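Local coordinates for protein threonine--tRNA ligase catalytic subunit (PDB 3A32) that probably catalyses the two-step attachment of threonine to its tRNA, activating the amino acid with ATP before transferring it to the acceptor end, at residues Trp276-Ile281 and Glu318-Val323; Glu200-Arg205 and Phe263-Glu268; Lys7-Tyr12 and Ser150-Leu155. All blocks are in the same frame, centred on the assembly; numbering follows the deposited sequence.

How the interactions relate
Interactions 1 and 2 share the large mixed sheet of the class II catalytic core and follow each other across it: strands 273-284 and 260-268 are neighbours, joined by the probable hydrogen bonds W276 N to M265 O (2.7 Å) and M278 N to F263 O (2.8 Å). Interaction 1 also meets interaction 3, because helix 317-327 has strand 273-284 on one side and 150-155 on another, where R319 O lies 3.5 Å from L155 CD2. Interactions 2 and 3 do not touch; their nearest atoms are about 12 Å apart. The zinc ion bound by C112, H166 and H310 lies about 13 Å from the F263 side chain, and the H310 side chain about 11 Å.

Interaction 1 (Trp276-Ile281 and Glu318-Val323); sequences WQMGTI and ERFLGV
W276 turns its CG anti to the backbone N (chi1 171°) and V323 does the same with CG1 (chi1 -179°), which brings the valine methyl down onto the indole from the helix. The pair joins a strand of the mixed, largely antiparallel sheet of the class II core to the helix that follows the motif 3 strand. V323 CG1 sits over the five-membered ring in a CH-pi contact, 3.4 Å from the centroid, and a slim branched residue suits a site so close to a flat ring. The opposite face of the same indole is covered by M278 CE, and the tryptophan is thus clamped between two methyl groups. At its six-membered end W276 meets F320 obliquely, the planes at 39°, with W276 CZ2 over the phenylalanine face and 3.8 Å from F320 CE1. M278 completes the apolar cluster as a Met-aromatic contact: its sulfur lies at the edge of the F320 ring, while M278 CE approaches F320 CE1 to 3.6 Å. L189 of helix 174-191 packs on both M278 and F320. The polar rim is bridged by water. One water accepts from W276 NE1 at 2.8 Å in the indole plane and donates to Q277 O at 2.9 Å. A second water lies in the plane of the R319 guanidinium and accepts from R319 NH1 at 2.8 Å and from Q277 N at 3.2 Å.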
loop_
_atom_site.group_PDB
_atom_site.type_symbol
_atom_site.label_atom_id
_atom_site.label_comp_id
_atom_site.label_asym_id
_atom_site.label_seq_id
_atom_site.Cartn_x
_atom_site.Cartn_y
_atom_site.Cartn_z
ATOM N N TRP A 276 -14.687 20.070 -12.826
ATOM C CA TRP A 276 -13.583 19.341 -12.222
ATOM C C TRP A 276 -13.715 17.900 -12.728
ATOM O O TRP A 276 -14.532 17.140 -12.188
ATOM C CB TRP A 276 -13.672 19.400 -10.678
ATOM C CG TRP A 276 -12.714 18.515 -9.923
ATOM C CD1 TRP A 276 -11.728 17.692 -10.443
ATOM C CD2 TRP A 276 -12.615 18.397 -8.497
ATOM N NE1 TRP A 276 -11.048 17.040 -9.419
ATOM C CE2 TRP A 276 -11.547 17.483 -8.216
ATOM C CE3 TRP A 276 -13.332 18.974 -7.418
ATOM C CZ2 TRP A 276 -11.189 17.126 -6.910
ATOM C CZ3 TRP A 276 -12.981 18.619 -6.125
ATOM C CH2 TRP A 276 -11.919 17.689 -5.879
ATOM N N GLN A 277 -12.935 17.535 -13.751
ATOM C CA GLN A 277 -13.010 16.197 -14.317
ATOM C C GLN A 277 -12.313 15.190 -13.412
ATOM O O GLN A 277 -11.205 15.434 -12.891
ATOM C CB GLN A 277 -12.424 16.115 -15.747
ATOM C CG GLN A 277 -12.926 14.841 -16.528
ATOM C CD GLN A 277 -12.684 14.916 -18.002
ATOM O OE1 GLN A 277 -11.741 14.310 -18.484
ATOM N NE2 GLN A 277 -13.535 15.669 -18.753
ATOM N N MET A 278 -12.981 14.059 -13.220
ATOM C CA MET A 278 -12.478 12.998 -12.338
ATOM C C MET A 278 -12.174 11.729 -13.159
ATOM O O MET A 278 -11.435 11.834 -14.168
ATOM C CB MET A 278 -13.459 12.757 -11.187
ATOM C CG MET A 278 -13.510 13.974 -10.317
ATOM S SD MET A 278 -14.767 13.936 -9.056
ATOM C CE MET A 278 -14.405 15.439 -8.197
ATOM N N GLY A 279 -12.753 10.581 -12.778
ATOM C CA GLY A 279 -12.453 9.321 -13.464
ATOM C C GLY A 279 -13.244 9.188 -14.770
ATOM O O GLY A 279 -13.927 10.130 -15.177
ATOM N N THR A 280 -13.157 8.021 -15.399
ATOM C CA THR A 280 -13.744 7.724 -16.690
ATOM C C THR A 280 -14.173 6.256 -16.697
ATOM O O THR A 280 -13.642 5.444 -15.929
ATOM C CB THR A 280 -12.726 7.990 -17.870
ATOM O OG1 THR A 280 -12.387 9.389 -17.878
ATOM C CG2 THR A 280 -13.360 7.751 -19.220
ATOM N N ILE A 281 -15.166 5.938 -17.523
ATOM C CA ILE A 281 -15.460 4.566 -17.905
ATOM C C ILE A 281 -15.212 4.481 -19.404
ATOM O O ILE A 281 -15.957 5.080 -20.181
ATOM C CB ILE A 281 -16.937 4.111 -17.579
ATOM C CG1 ILE A 281 -17.246 4.322 -16.105
ATOM C CG2 ILE A 281 -17.169 2.629 -17.975
ATOM C CD1 ILE A 281 -18.691 4.137 -15.779
ATOM N N GLU A 318 -2.793 11.913 -7.517
ATOM C CA GLU A 318 -2.082 13.191 -7.352
ATOM C C GLU A 318 -2.918 14.357 -7.900
ATOM O O GLU A 318 -3.102 15.382 -7.222
ATOM C CB GLU A 318 -0.703 13.120 -8.051
ATOM C CG GLU A 318 0.340 12.227 -7.375
ATOM C CD GLU A 318 0.113 10.743 -7.617
ATOM O OE1 GLU A 318 -0.796 10.356 -8.377
ATOM O OE2 GLU A 318 0.841 9.934 -7.023
ATOM N N ARG A 319 -3.435 14.205 -9.123
ATOM C CA ARG A 319 -4.208 15.285 -9.757
ATOM C C ARG A 319 -5.443 15.565 -8.930
ATOM O O ARG A 319 -5.647 16.706 -8.506
ATOM C CB ARG A 319 -4.620 14.948 -11.171
ATOM C CG ARG A 319 -5.324 16.079 -11.867
ATOM C CD ARG A 319 -5.845 15.712 -13.269
ATOM N NE ARG A 319 -6.072 16.978 -13.987
ATOM C CZ ARG A 319 -7.173 17.740 -13.925
ATOM N NH1 ARG A 319 -8.285 17.363 -13.247
ATOM N NH2 ARG A 319 -7.176 18.898 -14.593
ATOM N N PHE A 320 -6.241 14.516 -8.668
ATOM C CA PHE A 320 -7.413 14.595 -7.777
ATOM C C PHE A 320 -7.090 15.320 -6.493
ATOM O O PHE A 320 -7.832 16.142 -6.078
ATOM C CB PHE A 320 -7.962 13.203 -7.373
ATOM C CG PHE A 320 -9.295 13.298 -6.699
ATOM C CD1 PHE A 320 -10.467 13.243 -7.450
ATOM C CD2 PHE A 320 -9.378 13.536 -5.325
ATOM C CE1 PHE A 320 -11.728 13.407 -6.826
ATOM C CE2 PHE A 320 -10.622 13.685 -4.695
ATOM C CZ PHE A 320 -11.795 13.628 -5.446
ATOM N N LEU A 321 -6.004 14.919 -5.832
ATOM C CA LEU A 321 -5.564 15.514 -4.572
ATOM C C LEU A 321 -5.203 16.998 -4.758
ATOM O O LEU A 321 -5.563 17.811 -3.917
ATOM C CB LEU A 321 -4.413 14.706 -3.956
ATOM C CG LEU A 321 -3.916 15.304 -2.638
ATOM C CD1 LEU A 321 -5.005 15.214 -1.550
ATOM C CD2 LEU A 321 -2.599 14.635 -2.149
ATOM N N GLY A 322 -4.546 17.342 -5.860
ATOM C CA GLY A 322 -4.222 18.728 -6.174
ATOM C C GLY A 322 -5.457 19.617 -6.231
ATOM O O GLY A 322 -5.513 20.685 -5.608
ATOM N N VAL A 323 -6.441 19.174 -7.000
ATOM C CA VAL A 323 -7.642 19.949 -7.217
ATOM C C VAL A 323 -8.447 19.977 -5.943
ATOM O O VAL A 323 -8.976 21.052 -5.611
ATOM C CB VAL A 323 -8.497 19.394 -8.333
ATOM C CG1 VAL A 323 -9.786 20.313 -8.521
ATOM C CG2 VAL A 323 -7.687 19.334 -9.640
HETATM O O HOH W 1 -9.285 15.374 -10.766
HETATM O O HOH W 2 -10.254 19.278 -13.592
#

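Interaction 2 (Glu200-Arg205 and Phe263-Glu268); sequences ETFKVR and FIMMVE. With SO4 (sulfate ion), chain C.
K203 and I264 face each other as a hydrogen-bonded pair where strand 202-207 runs antiparallel to strand 260-268 in the class II catalytic sheet. K203 N donates to I264 O (2.8 Å), and I264 N returns a bond to K203 O (3.0 Å); two residues along, just before strand 202-207 begins, M266 N donates to T201 O at 2.7 Å.

The lysine can be traced outward. Its CB lies 4.2 Å from I264 CB, the chain leaves anti to the backbone N, and a bend at chi3 (66°) swings the end aside. CD then comes near the sulfate, CE rests 3.8 Å from M266 SD, and NZ donates to sulfate O1 at 2.8 Å, with a weak second bond to O4. A long aliphatic stem with a charged tip suits this place, as it crosses apolar neighbours before reaching the anion. R205 donates from NH2 to the same O4 (3.0 Å), which lies in the guanidinium plane, while I264 CD1 lies over one face of that group, doubtfully close to NH1.

F202, V204, F263 and M265 occupy the other face of the sheet, where F202 and F263 pack on M185, and F202 and M265 on L189, of helix 174-191. The F202 ring spreads over the backbone, with I264 O above its centre, M265 CE at its edge, and CZ 3.7 Å from F263 CB. An alanine here would remove the ring, and a gap would probably open between M265 CE and F263 CB.

K203 NZ and R205 NH2 also form salt bridges with E275 of strand 273-284, beyond strand 260-268. The two cations therefore share a carboxylate and a sulfate, probably from the crystallisation liquor, and this surface can evidently hold an anion.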
loop_
_atom_site.group_PDB
_atom_site.type_symbol
_atom_site.label_atom_id
_atom_site.label_comp_id
_atom_site.label_asym_id
_atom_site.label_seq_id
_atom_site.Cartn_x
_atom_site.Cartn_y
_atom_site.Cartn_z
ATOM N N GLU A 200 -27.139 19.274 -8.645
ATOM C CA GLU A 200 -26.556 20.616 -8.669
ATOM C C GLU A 200 -25.034 20.669 -8.737
ATOM O O GLU A 200 -24.448 21.747 -8.990
ATOM C CB GLU A 200 -27.075 21.463 -7.493
ATOM C CG GLU A 200 -28.238 22.456 -7.845
ATOM C CD GLU A 200 -27.752 23.804 -8.488
ATOM O OE1 GLU A 200 -27.118 24.649 -7.763
ATOM O OE2 GLU A 200 -28.038 24.029 -9.716
ATOM N N THR A 201 -24.385 19.531 -8.541
ATOM C CA THR A 201 -22.933 19.510 -8.415
ATOM C C THR A 201 -22.263 18.560 -9.400
ATOM O O THR A 201 -21.065 18.397 -9.386
ATOM C CB THR A 201 -22.466 19.137 -6.988
ATOM O OG1 THR A 201 -22.757 17.768 -6.749
ATOM C CG2 THR A 201 -23.170 19.982 -5.921
ATOM N N PHE A 202 -23.023 17.917 -10.257
ATOM C CA PHE A 202 -22.426 16.778 -10.978
ATOM C C PHE A 202 -22.987 16.682 -12.390
ATOM O O PHE A 202 -24.154 16.997 -12.617
ATOM C CB PHE A 202 -22.575 15.453 -10.194
ATOM C CG PHE A 202 -21.437 14.478 -10.424
ATOM C CD1 PHE A 202 -20.235 14.594 -9.687
ATOM C CD2 PHE A 202 -21.540 13.480 -11.407
ATOM C CE1 PHE A 202 -19.172 13.771 -9.919
ATOM C CE2 PHE A 202 -20.473 12.608 -11.639
ATOM C CZ PHE A 202 -19.259 12.755 -10.854
ATOM N N LYS A 203 -22.122 16.267 -13.309
ATOM C CA LYS A 203 -22.452 16.093 -14.700
ATOM C C LYS A 203 -21.815 14.783 -15.215
ATOM O O LYS A 203 -20.669 14.448 -14.872
ATOM C CB LYS A 203 -21.914 17.337 -15.470
ATOM C CG LYS A 203 -22.143 17.321 -16.939
ATOM C CD LYS A 203 -22.251 18.726 -17.568
ATOM C CE LYS A 203 -20.932 19.466 -17.482
ATOM N NZ LYS A 203 -20.930 20.775 -18.209
ATOM N N VAL A 204 -22.540 14.051 -16.050
ATOM C CA VAL A 204 -22.010 12.875 -16.703
ATOM C C VAL A 204 -21.924 13.168 -18.207
ATOM O O VAL A 204 -22.928 13.489 -18.827
ATOM C CB VAL A 204 -22.884 11.605 -16.423
ATOM C CG1 VAL A 204 -22.706 10.571 -17.517
ATOM C CG2 VAL A 204 -22.527 10.985 -15.050
ATOM N N ARG A 205 -20.732 13.042 -18.785
ATOM C CA ARG A 205 -20.534 13.321 -20.203
ATOM C C ARG A 205 -20.193 12.047 -20.978
ATOM O O ARG A 205 -19.199 11.386 -20.689
ATOM C CB ARG A 205 -19.402 14.350 -20.379
ATOM C CG ARG A 205 -19.057 14.725 -21.827
ATOM C CD ARG A 205 -17.848 15.701 -21.846
ATOM N NE ARG A 205 -18.324 17.025 -21.509
ATOM C CZ ARG A 205 -17.805 17.826 -20.585
ATOM N NH1 ARG A 205 -16.714 17.476 -19.898
ATOM N NH2 ARG A 205 -18.386 19.005 -20.367
ATOM N N PHE A 263 -16.752 11.413 -15.483
ATOM C CA PHE A 263 -17.341 11.932 -14.254
ATOM C C PHE A 263 -16.878 13.364 -14.033
ATOM O O PHE A 263 -15.684 13.610 -13.948
ATOM C CB PHE A 263 -16.816 11.130 -13.067
ATOM C CG PHE A 263 -17.149 9.654 -13.122
ATOM C CD1 PHE A 263 -18.486 9.213 -13.352
ATOM C CD2 PHE A 263 -16.163 8.709 -12.878
ATOM C CE1 PHE A 263 -18.776 7.872 -13.353
ATOM C CE2 PHE A 263 -16.465 7.356 -12.873
ATOM C CZ PHE A 263 -17.747 6.947 -13.106
ATOM N N ILE A 264 -17.813 14.282 -13.889
ATOM C CA ILE A 264 -17.478 15.673 -13.831
ATOM C C ILE A 264 -18.206 16.352 -12.679
ATOM O O ILE A 264 -19.428 16.483 -12.710
ATOM C CB ILE A 264 -17.850 16.416 -15.154
ATOM C CG1 ILE A 264 -16.990 15.922 -16.316
ATOM C CG2 ILE A 264 -17.599 17.912 -14.998
ATOM C CD1 ILE A 264 -17.732 15.929 -17.571
ATOM N N MET A 265 -17.453 16.799 -11.678
ATOM C CA MET A 265 -18.030 17.625 -10.638
ATOM C C MET A 265 -18.081 19.084 -11.098
ATOM O O MET A 265 -17.102 19.596 -11.634
ATOM C CB MET A 265 -17.206 17.512 -9.355
ATOM C CG MET A 265 -17.782 18.329 -8.228
ATOM S SD MET A 265 -17.365 17.613 -6.644
ATOM C CE MET A 265 -18.348 16.091 -6.670
ATOM N N MET A 266 -19.211 19.730 -10.868
ATOM C CA MET A 266 -19.385 21.164 -11.073
ATOM C C MET A 266 -19.107 21.953 -9.803
ATOM O O MET A 266 -19.744 21.727 -8.766
ATOM C CB MET A 266 -20.791 21.478 -11.573
ATOM C CG MET A 266 -21.123 20.771 -12.863
ATOM S SD MET A 266 -19.895 21.057 -14.188
ATOM C CE MET A 266 -19.996 22.877 -14.303
ATOM N N VAL A 267 -18.139 22.874 -9.889
ATOM C CA VAL A 267 -17.788 23.698 -8.754
ATOM C C VAL A 267 -17.964 25.189 -9.077
ATOM O O VAL A 267 -18.018 25.597 -10.235
ATOM C CB VAL A 267 -16.362 23.370 -8.170
ATOM C CG1 VAL A 267 -16.171 21.872 -7.956
ATOM C CG2 VAL A 267 -15.247 23.904 -9.042
ATOM N N GLU A 268 -18.053 25.993 -8.028
ATOM C CA GLU A 268 -18.176 27.452 -8.155
ATOM C C GLU A 268 -17.043 28.181 -7.387
ATOM O O GLU A 268 -16.711 27.791 -6.279
ATOM C CB GLU A 268 -19.575 27.880 -7.677
ATOM C CG GLU A 268 -19.913 29.349 -7.879
ATOM C CD GLU A 268 -21.416 29.644 -7.819
ATOM O OE1 GLU A 268 -22.216 28.869 -8.407
ATOM O OE2 GLU A 268 -21.790 30.679 -7.197
HETATM S S SO4 C . -22.143 21.114 -21.421
HETATM O O1 SO4 C . -22.885 20.784 -20.200
HETATM O O2 SO4 C . -22.791 20.489 -22.571
HETATM O O3 SO4 C . -22.204 22.568 -21.568
HETATM O O4 SO4 C . -20.746 20.641 -21.375
#

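Interaction 3 (Lys7-Tyr12 and Ser150-Leu155); sequences KTHIDY and SIYGLL. With SO4 (sulfate ion), chain B.
H9 and L154 make the hydrogen bond that joins the two segments. L154 N donates to H9 NE2 at 3.0 Å, almost straight (173°) and close to the imidazole plane. The chi1 of H9, 72°, sets its CG between the backbone N and the carbonyl carbon, turning the ring toward the loop. H9 ND1 is hydrogen-bonded to E326 OE2 of helix 317-327, consistent with a proton on ND1 and an unprotonated NE2. Histidine suits the place because one flat ring can serve the loop amide with one nitrogen and a carboxylate with the other.

The apolar contacts surround that ring. L154 CB touches H9 CD2 at 3.8 Å, L155 CG comes to 3.7 Å from H9 CE1 with its CD2 methyl over the face, and Y152 CE2 stands at the imidazole edge, the two ring planes 80° apart. I10 CD1 lies 4.0 Å from Y152 CE1 and also rests against G153 CA. At G153 the backbone has a positive phi, and a CB would run into H9 NE2, hence the glycine.

Residues 150-155 lie in the loop between strands 134-143 and 159-170, and strand, loop and strand match motif 2 of class II synthetases. Opposite it the helix 9-15 begins with a capping box: D11 OD2 accepts from T8 N, the N-cap amide, at 2.9 Å, while T8 OG1 in return accepts a weak bond from I10 N.

Contacts to an anion lie at the far side of the helix. A sulfate, probably from the crystallisation liquor, takes a bond from K7 NZ to O4 (2.6 Å) and one from Y12 OH to O2 (3.2 Å). K396 NZ binds it too, and K7 also has a salt bridge to E15.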
loop_
_atom_site.group_PDB
_atom_site.type_symbol
_atom_site.label_atom_id
_atom_site.label_comp_id
_atom_site.label_asym_id
_atom_site.label_seq_id
_atom_site.Cartn_x
_atom_site.Cartn_y
_atom_site.Cartn_z
ATOM N N LYS A 7 -2.998 31.283 -3.256
ATOM C CA LYS A 7 -2.610 29.887 -2.738
ATOM C C LYS A 7 -3.121 28.781 -3.649
ATOM O O LYS A 7 -4.330 28.625 -3.852
ATOM C CB LYS A 7 -3.064 29.587 -1.309
ATOM C CG LYS A 7 -2.027 29.905 -0.205
ATOM C CD LYS A 7 -2.338 29.204 1.144
ATOM C CE LYS A 7 -1.814 30.034 2.325
ATOM N NZ LYS A 7 -1.797 29.308 3.622
ATOM N N THR A 8 -2.181 28.046 -4.221
ATOM C CA THR A 8 -2.478 26.845 -5.003
ATOM C C THR A 8 -2.214 25.579 -4.158
ATOM O O THR A 8 -1.686 25.674 -3.040
ATOM C CB THR A 8 -1.638 26.847 -6.293
ATOM O OG1 THR A 8 -0.271 26.680 -5.944
ATOM C CG2 THR A 8 -1.815 28.222 -7.047
ATOM N N HIS A 9 -2.628 24.406 -4.674
ATOM C CA HIS A 9 -2.290 23.122 -4.094
ATOM C C HIS A 9 -0.768 22.963 -3.882
ATOM O O HIS A 9 -0.346 22.248 -3.007
ATOM C CB HIS A 9 -2.831 21.988 -4.982
ATOM C CG HIS A 9 -2.088 21.791 -6.284
ATOM N ND1 HIS A 9 -2.333 22.539 -7.418
ATOM C CD2 HIS A 9 -1.115 20.916 -6.627
ATOM C CE1 HIS A 9 -1.552 22.128 -8.404
ATOM N NE2 HIS A 9 -0.802 21.143 -7.948
ATOM N N ILE A 10 0.056 23.628 -4.660
ATOM C CA ILE A 10 1.540 23.587 -4.432
ATOM C C ILE A 10 1.893 24.193 -3.069
ATOM O O ILE A 10 2.817 23.720 -2.397
ATOM C CB ILE A 10 2.336 24.320 -5.599
ATOM C CG1 ILE A 10 2.329 23.481 -6.877
ATOM C CG2 ILE A 10 3.808 24.589 -5.246
ATOM C CD1 ILE A 10 2.475 24.356 -8.197
ATOM N N ASP A 11 1.158 25.234 -2.690
ATOM C CA ASP A 11 1.286 25.911 -1.397
ATOM C C ASP A 11 0.701 25.075 -0.250
ATOM O O ASP A 11 1.350 24.867 0.767
ATOM C CB ASP A 11 0.541 27.267 -1.454
ATOM C CG ASP A 11 1.186 28.236 -2.450
ATOM O OD1 ASP A 11 2.425 28.371 -2.405
ATOM O OD2 ASP A 11 0.471 28.847 -3.255
ATOM N N TYR A 12 -0.539 24.635 -0.411
ATOM C CA TYR A 12 -1.157 23.728 0.559
ATOM C C TYR A 12 -0.370 22.441 0.743
ATOM O O TYR A 12 -0.127 22.054 1.883
ATOM C CB TYR A 12 -2.589 23.388 0.134
ATOM C CG TYR A 12 -3.515 24.564 0.184
ATOM C CD1 TYR A 12 -3.768 25.234 1.396
ATOM C CD2 TYR A 12 -4.096 25.046 -0.967
ATOM C CE1 TYR A 12 -4.608 26.301 1.452
ATOM C CE2 TYR A 12 -4.938 26.170 -0.935
ATOM C CZ TYR A 12 -5.196 26.763 0.283
ATOM O OH TYR A 12 -6.050 27.814 0.326
ATOM N N SER A 150 5.302 21.207 -19.795
ATOM C CA SER A 150 3.961 20.656 -19.549
ATOM C C SER A 150 3.663 20.317 -18.077
ATOM O O SER A 150 2.490 20.208 -17.681
ATOM C CB SER A 150 3.778 19.412 -20.385
ATOM O OG SER A 150 3.764 19.795 -21.741
ATOM N N ILE A 151 4.727 20.148 -17.301
ATOM C CA ILE A 151 4.629 19.850 -15.885
ATOM C C ILE A 151 4.038 20.990 -15.062
ATOM O O ILE A 151 4.451 22.160 -15.187
ATOM C CB ILE A 151 6.030 19.469 -15.334
ATOM C CG1 ILE A 151 6.388 18.083 -15.835
ATOM C CG2 ILE A 151 6.056 19.483 -13.798
ATOM C CD1 ILE A 151 7.860 18.038 -16.146
ATOM N N TYR A 152 3.051 20.637 -14.242
ATOM C CA TYR A 152 2.406 21.588 -13.332
ATOM C C TYR A 152 2.017 20.918 -12.019
ATOM O O TYR A 152 1.162 20.040 -11.974
ATOM C CB TYR A 152 1.204 22.325 -13.980
ATOM C CG TYR A 152 0.657 23.356 -13.032
ATOM C CD1 TYR A 152 1.416 24.484 -12.681
ATOM C CD2 TYR A 152 -0.550 23.162 -12.399
ATOM C CE1 TYR A 152 0.969 25.406 -11.737
ATOM C CE2 TYR A 152 -1.034 24.104 -11.465
ATOM C CZ TYR A 152 -0.261 25.209 -11.140
ATOM O OH TYR A 152 -0.738 26.117 -10.233
ATOM N N GLY A 153 2.661 21.332 -10.943
ATOM C CA GLY A 153 2.316 20.843 -9.628
ATOM C C GLY A 153 2.083 19.334 -9.536
ATOM O O GLY A 153 2.944 18.547 -9.894
ATOM N N LEU A 154 0.908 18.953 -9.024
ATOM C CA LEU A 154 0.490 17.561 -8.897
ATOM C C LEU A 154 -0.427 17.184 -10.062
ATOM O O LEU A 154 -0.791 16.004 -10.220
ATOM C CB LEU A 154 -0.235 17.316 -7.542
ATOM C CG LEU A 154 0.597 17.403 -6.248
ATOM C CD1 LEU A 154 -0.318 17.321 -5.011
ATOM C CD2 LEU A 154 1.695 16.330 -6.182
ATOM N N LEU A 155 -0.732 18.160 -10.907
ATOM C CA LEU A 155 -1.779 17.976 -11.949
ATOM C C LEU A 155 -1.282 17.233 -13.157
ATOM O O LEU A 155 -1.994 16.396 -13.698
ATOM C CB LEU A 155 -2.427 19.312 -12.337
ATOM C CG LEU A 155 -3.000 20.086 -11.134
ATOM C CD1 LEU A 155 -3.901 21.219 -11.622
ATOM C CD2 LEU A 155 -3.796 19.225 -10.182
HETATM S S SO4 B . -5.552 29.818 4.287
HETATM O O1 SO4 B . -6.159 29.785 5.629
HETATM O O2 SO4 B . -6.299 29.291 3.142
HETATM O O3 SO4 B . -5.429 31.240 4.043
HETATM O O4 SO4 B . -4.268 29.121 4.355
#